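Local coordinates for glycoside hydrolase family protein (Novosphingobium sp. PP1Y, PDB 6Q2F) that probably cleaves terminal alpha-L-rhamnose from glycosides by hydrolysis, as alpha-L-rhamnosidases do, at residues E109-F114 against Y483-G488; A117-D122 against G488-G493. All blocks are in the same frame, centred on the assembly; numbering follows the deposited sequence.

Interaction 1: E109-F114 against Y483-G488; sequences EWKDAF and YKDAAG
Lys-111, Phe-114 and Trp-110 of helix 108-124 meet Tyr-483, Asp-485, Ala-486 and Ala-487 at the end of helix 469-487. Both helices belong to the outer layer of a (beta/alpha)8, or TIM, barrel; they cover the outside of its parallel strands, and their segments here cross each other at -80°, axes 8.6 Å apart. The aromatic contact is a T-shaped (edge-to-face) pair. The CD1-CE1 edge of Tyr-483 stands over one face of Phe-114, offset toward the rim, with Tyr-483 CD1 3.6 Å from Phe-114 CE2 and the planes at 75°. Phe-114 has CG anti to the backbone N (chi1 -175°), which carries its ring across to Tyr-483, while Ala-487 CB meets the ring edge in plane, 4.0 Å from CE2. Leu-128 and Ile-130 of strand 127-131 complete this packing. Trp-110 brings the CH2 corner of its indole to the Tyr-483 hydroxyl, 3.7 Å from OH; its NE1 is bonded to Asp-90. Apolar packing continues where the aliphatic part of Lys-111 lies along Ala-486, Lys-111 CG 3.8 Å from Ala-486 CB. The polar contact lies at the exposed Asp-485. The Lys-111 chain bends at chi3 and delivers its ammonium to Asp-485. Cut back to an alanine here, the side chain would probably leave the Asp-485 carboxylate without its positive mate and the Ala-486 methyl less well covered, since only CB would still meet it. The backbone oxygen of Ala-486 is held by Arg-115. In the salt bridge, Lys-111 NZ reaches the syn lone pair of Asp-485 OD2 at 3.0 Å.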
loop_
_atom_site.group_PDB
_atom_site.type_symbol
_atom_site.label_atom_id
_atom_site.label_comp_id
_atom_site.label_asym_id
_atom_site.label_seq_id
_atom_site.Cartn_x
_atom_site.Cartn_y
_atom_site.Cartn_z
ATOM N N GLU A 109 -33.811 -9.352 -3.228
ATOM C CA GLU A 109 -33.420 -9.220 -4.629
ATOM C C GLU A 109 -31.919 -9.031 -4.776
ATOM O O GLU A 109 -31.319 -9.559 -5.719
ATOM C CB GLU A 109 -34.167 -8.069 -5.296
ATOM C CG GLU A 109 -34.101 -8.130 -6.838
ATOM C CD GLU A 109 -35.130 -7.236 -7.522
ATOM O OE1 GLU A 109 -35.012 -7.034 -8.751
ATOM O OE2 GLU A 109 -36.050 -6.740 -6.838
ATOM N N TRP A 110 -31.300 -8.282 -3.863
ATOM C CA TRP A 110 -29.850 -8.168 -3.856
ATOM C C TRP A 110 -29.203 -9.527 -3.609
ATOM O O TRP A 110 -28.244 -9.913 -4.300
ATOM C CB TRP A 110 -29.403 -7.160 -2.793
ATOM C CG TRP A 110 -27.947 -6.842 -2.844
ATOM C CD1 TRP A 110 -27.355 -5.771 -3.475
ATOM C CD2 TRP A 110 -26.879 -7.600 -2.256
ATOM N NE1 TRP A 110 -25.990 -5.823 -3.310
ATOM C CE2 TRP A 110 -25.672 -6.932 -2.567
ATOM C CE3 TRP A 110 -26.826 -8.773 -1.500
ATOM C CZ2 TRP A 110 -24.416 -7.405 -2.144
ATOM C CZ3 TRP A 110 -25.562 -9.250 -1.072
ATOM C CH2 TRP A 110 -24.383 -8.559 -1.396
ATOM N N LYS A 111 -29.719 -10.275 -2.629
ATOM C CA LYS A 111 -29.096 -11.554 -2.307
ATOM C C LYS A 111 -29.229 -12.524 -3.463
ATOM O O LYS A 111 -28.294 -13.283 -3.754
ATOM C CB LYS A 111 -29.689 -12.133 -1.016
ATOM C CG LYS A 111 -29.296 -11.331 0.227
ATOM C CD LYS A 111 -29.734 -11.979 1.538
ATOM C CE LYS A 111 -31.228 -12.263 1.621
ATOM N NZ LYS A 111 -31.510 -12.943 2.932
ATOM N N ASP A 112 -30.368 -12.497 -4.148
ATOM C CA ASP A 112 -30.539 -13.360 -5.308
ATOM C C ASP A 112 -29.594 -12.958 -6.434
ATOM O O ASP A 112 -29.050 -13.823 -7.130
ATOM C CB ASP A 112 -31.990 -13.323 -5.777
ATOM C CG ASP A 112 -32.309 -14.447 -6.736
ATOM O OD1 ASP A 112 -32.010 -15.620 -6.391
ATOM O OD2 ASP A 112 -32.822 -14.169 -7.827
ATOM N N ALA A 113 -29.356 -11.659 -6.605
ATOM C CA ALA A 113 -28.350 -11.229 -7.572
ATOM C C ALA A 113 -26.972 -11.767 -7.206
ATOM O O ALA A 113 -26.264 -12.305 -8.059
ATOM C CB ALA A 113 -28.319 -9.704 -7.667
ATOM N N PHE A 114 -26.577 -11.650 -5.944
ATOM C CA PHE A 114 -25.253 -12.122 -5.561
ATOM C C PHE A 114 -25.151 -13.633 -5.699
ATOM O O PHE A 114 -24.123 -14.151 -6.156
ATOM C CB PHE A 114 -24.879 -11.703 -4.131
ATOM C CG PHE A 114 -23.466 -12.076 -3.786
ATOM C CD1 PHE A 114 -22.424 -11.229 -4.122
ATOM C CD2 PHE A 114 -23.169 -13.303 -3.209
ATOM C CE1 PHE A 114 -21.103 -11.581 -3.856
ATOM C CE2 PHE A 114 -21.847 -13.659 -2.931
ATOM C CZ PHE A 114 -20.816 -12.795 -3.260
ATOM N N TYR A 483 -23.059 -14.149 3.949
ATOM C CA TYR A 483 -22.829 -14.508 2.552
ATOM C C TYR A 483 -23.191 -15.956 2.263
ATOM O O TYR A 483 -23.628 -16.267 1.150
ATOM C CB TYR A 483 -21.380 -14.209 2.152
ATOM C CG TYR A 483 -21.275 -12.778 1.705
ATOM C CD1 TYR A 483 -21.520 -12.429 0.385
ATOM C CD2 TYR A 483 -21.045 -11.758 2.621
ATOM C CE1 TYR A 483 -21.477 -11.110 -0.023
ATOM C CE2 TYR A 483 -21.004 -10.440 2.219
ATOM C CZ TYR A 483 -21.227 -10.119 0.887
ATOM O OH TYR A 483 -21.186 -8.815 0.475
ATOM N N LYS A 484 -23.046 -16.844 3.251
ATOM C CA LYS A 484 -23.574 -18.198 3.095
ATOM C C LYS A 484 -25.088 -18.190 2.976
ATOM O O LYS A 484 -25.667 -19.014 2.255
ATOM C CB LYS A 484 -23.135 -19.070 4.274
ATOM C CG LYS A 484 -21.672 -19.496 4.183
ATOM C CD LYS A 484 -21.121 -19.860 5.527
ATOM C CE LYS A 484 -21.436 -21.279 5.936
ATOM N NZ LYS A 484 -20.366 -21.785 6.892
ATOM N N ASP A 485 -25.754 -17.291 3.687
ATOM C CA ASP A 485 -27.189 -17.175 3.494
ATOM C C ASP A 485 -27.502 -16.580 2.126
ATOM O O ASP A 485 -28.381 -17.078 1.410
ATOM C CB ASP A 485 -27.792 -16.345 4.615
ATOM C CG ASP A 485 -29.192 -15.893 4.295
ATOM O OD1 ASP A 485 -30.119 -16.725 4.401
ATOM O OD2 ASP A 485 -29.360 -14.705 3.948
ATOM N N ALA A 486 -26.770 -15.540 1.730
ATOM C CA ALA A 486 -27.046 -14.893 0.444
ATOM C C ALA A 486 -26.748 -15.825 -0.729
ATOM O O ALA A 486 -27.617 -16.078 -1.571
ATOM C CB ALA A 486 -26.227 -13.607 0.318
ATOM N N ALA A 487 -25.520 -16.344 -0.801
ATOM C CA ALA A 487 -25.104 -17.160 -1.935
ATOM C C ALA A 487 -25.561 -18.605 -1.819
ATOM O O ALA A 487 -25.581 -19.317 -2.827
ATOM C CB ALA A 487 -23.570 -17.115 -2.083
ATOM N N GLY A 488 -25.950 -19.042 -0.620
ATOM C CA GLY A 488 -26.116 -20.448 -0.324
ATOM C C GLY A 488 -24.801 -21.007 0.183
ATOM O O GLY A 488 -23.731 -20.636 -0.307
#

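Interaction 2: A117-D122 against G488-G493; sequences AAHEAD and GPDMVG
Ala-118, His-119 and Asp-122, on one side of helix 108-124, face the turn that follows helix 469-487, where Gly-488 has positive phi (89°), Pro-489 and Asp-490 form a short 3-10 segment, and Met-491 N bonds back to Gly-488 O. In the (beta/alpha)8, or TIM, barrel this turn leads from an outer helix into strand 497-502, and here it packs on the neighbouring outer helix. Met-491, present as selenomethionine, carries most of the contact. Its chain bends at chi2 (-68°) and again at chi3, laying CG and SE over the His-119 imidazole, with CE beyond its CE1-ND1 side. CG makes a CH-pi contact 3.8 Å from the centroid of the His-119 ring, and SE lies over the face at 3.9 Å from that centroid, a sulfur-aromatic type of contact with selenium in the sulfur's place. CG and SE lie within about 20° of the ring normal, so both bear on the flat of the imidazole. At its root, Met-491 CB meets Ala-118 CB at 4.0 Å; farther out, SE lies 3.9 Å from Asp-122 CB, and the terminal CE faces the Asp-122 carboxylate. That carboxylate has its strongest partner in Arg-495, with which OD2 forms a salt bridge just beyond the turn. Ala-118 also touches Leu-128 of strand 127-131 and Ala-487 of helix 469-487. The polar contact across this interface is indirect. Asp-490 OD2 comes no nearer than 4.0 Å to His-119 CE1, and a water spans the separation instead: it hydrogen-bonds His-119 NE2 at 2.9 Å and donates a weak bond to Asp-490 OD1 at 3.3 Å.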
loop_
_atom_site.group_PDB
_atom_site.type_symbol
_atom_site.label_atom_id
_atom_site.label_comp_id
_atom_site.label_asym_id
_atom_site.label_seq_id
_atom_site.Cartn_x
_atom_site.Cartn_y
_atom_site.Cartn_z
ATOM N N ALA A 117 -24.470 -14.275 -9.183
ATOM C CA ALA A 117 -23.062 -14.018 -9.466
ATOM C C ALA A 117 -22.200 -15.182 -9.025
ATOM O O ALA A 117 -21.271 -15.584 -9.732
ATOM C CB ALA A 117 -22.587 -12.739 -8.767
ATOM N N ALA A 118 -22.492 -15.745 -7.855
ATOM C CA ALA A 118 -21.654 -16.829 -7.361
ATOM C C ALA A 118 -21.809 -18.065 -8.237
ATOM O O ALA A 118 -20.830 -18.762 -8.521
ATOM C CB ALA A 118 -22.000 -17.137 -5.900
ATOM N N HIS A 119 -23.040 -18.344 -8.687
ATOM C CA HIS A 119 -23.255 -19.513 -9.531
ATOM C C HIS A 119 -22.647 -19.314 -10.908
ATOM O O HIS A 119 -22.167 -20.272 -11.524
ATOM C CB HIS A 119 -24.749 -19.823 -9.639
ATOM C CG HIS A 119 -25.265 -20.650 -8.502
ATOM N ND1 HIS A 119 -24.997 -21.998 -8.379
ATOM C CD2 HIS A 119 -26.003 -20.314 -7.413
ATOM C CE1 HIS A 119 -25.560 -22.459 -7.276
ATOM N NE2 HIS A 119 -26.193 -21.461 -6.681
ATOM N N GLU A 120 -22.672 -18.080 -11.412
ATOM C CA GLU A 120 -22.068 -17.807 -12.710
ATOM C C GLU A 120 -20.559 -17.923 -12.632
ATOM O O GLU A 120 -19.927 -18.425 -13.568
ATOM C CB GLU A 120 -22.467 -16.418 -13.207
ATOM C CG GLU A 120 -23.898 -16.335 -13.722
ATOM C CD GLU A 120 -24.100 -17.119 -15.004
ATOM O OE1 GLU A 120 -23.702 -16.617 -16.081
ATOM O OE2 GLU A 120 -24.648 -18.239 -14.930
ATOM N N ALA A 121 -19.955 -17.446 -11.540
ATOM C CA ALA A 121 -18.509 -17.599 -11.399
ATOM C C ALA A 121 -18.143 -19.072 -11.296
ATOM O O ALA A 121 -17.190 -19.531 -11.930
ATOM C CB ALA A 121 -18.003 -16.831 -10.178
ATOM N N ASP A 122 -18.908 -19.835 -10.507
ATOM C CA ASP A 122 -18.701 -21.274 -10.451
ATOM C C ASP A 122 -18.834 -21.889 -11.841
ATOM O O ASP A 122 -17.957 -22.633 -12.284
ATOM C CB ASP A 122 -19.698 -21.895 -9.479
ATOM C CG ASP A 122 -19.568 -23.400 -9.393
ATOM O OD1 ASP A 122 -18.556 -23.880 -8.823
ATOM O OD2 ASP A 122 -20.477 -24.100 -9.882
ATOM N N GLY A 488 -25.950 -19.042 -0.620
ATOM C CA GLY A 488 -26.116 -20.448 -0.324
ATOM C C GLY A 488 -24.801 -21.007 0.183
ATOM O O GLY A 488 -23.731 -20.636 -0.307
ATOM N N PRO A 489 -24.848 -21.903 1.178
ATOM C CA PRO A 489 -23.590 -22.418 1.756
ATOM C C PRO A 489 -22.778 -23.246 0.774
ATOM O O PRO A 489 -21.558 -23.335 0.928
ATOM C CB PRO A 489 -24.049 -23.266 2.958
ATOM C CG PRO A 489 -25.580 -22.990 3.092
ATOM C CD PRO A 489 -26.037 -22.553 1.736
ATOM N N ASP A 490 -23.408 -23.830 -0.249
ATOM C CA ASP A 490 -22.651 -24.526 -1.284
ATOM C C ASP A 490 -21.841 -23.568 -2.148
ATOM O O ASP A 490 -21.005 -24.019 -2.937
ATOM C CB ASP A 490 -23.596 -25.365 -2.167
ATOM C CG ASP A 490 -24.757 -24.541 -2.763
ATOM O OD1 ASP A 490 -25.367 -23.733 -2.026
ATOM O OD2 ASP A 490 -25.063 -24.696 -3.976
HETATM N N MSE A 491 -22.057 -22.265 -2.018
HETATM C CA MSE A 491 -21.384 -21.306 -2.883
HETATM C C MSE A 491 -20.441 -20.410 -2.088
HETATM O O MSE A 491 -20.124 -19.307 -2.510
HETATM C CB MSE A 491 -22.420 -20.457 -3.625
HETATM C CG MSE A 491 -23.157 -21.186 -4.738
HETATM SE SE MSE A 491 -21.959 -21.648 -6.277
HETATM C CE MSE A 491 -22.065 -23.570 -6.188
ATOM N N VAL A 492 -20.002 -20.880 -0.926
ATOM C CA VAL A 492 -19.005 -20.183 -0.133
ATOM C C VAL A 492 -17.976 -21.218 0.311
ATOM O O VAL A 492 -18.316 -22.186 1.005
ATOM C CB VAL A 492 -19.614 -19.463 1.084
ATOM C CG1 VAL A 492 -18.518 -18.780 1.866
ATOM C CG2 VAL A 492 -20.680 -18.432 0.639
ATOM N N GLY A 493 -16.722 -21.022 -0.089
ATOM C CA GLY A 493 -15.680 -21.972 0.277
ATOM C C GLY A 493 -15.041 -22.580 -0.953
ATOM O O GLY A 493 -14.312 -21.889 -1.666
HETATM O O HOH W 1 -26.741 -21.328 -3.840
#

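Both interactions join helix 108-124 to the same piece of chain, helix 469-487 and the turn beyond it, with Gly-488 common to the two. Interaction 1 is the more buried, a helix-helix crossing with aromatic packing inside and a direct salt bridge at its exposed side. Interaction 2 is partly buried, a helix-to-turn contact resting on one selenomethionine against an imidazole, with water between the polar groups. Their centres are 9 Å apart, and Ala-487 CB touches Ala-118 CB at 4.1 Å, so the packing is continuous from one to the other. Strand 127-131 lies behind both, touching Phe-114 and Tyr-483 in the first and Ala-118 in the second.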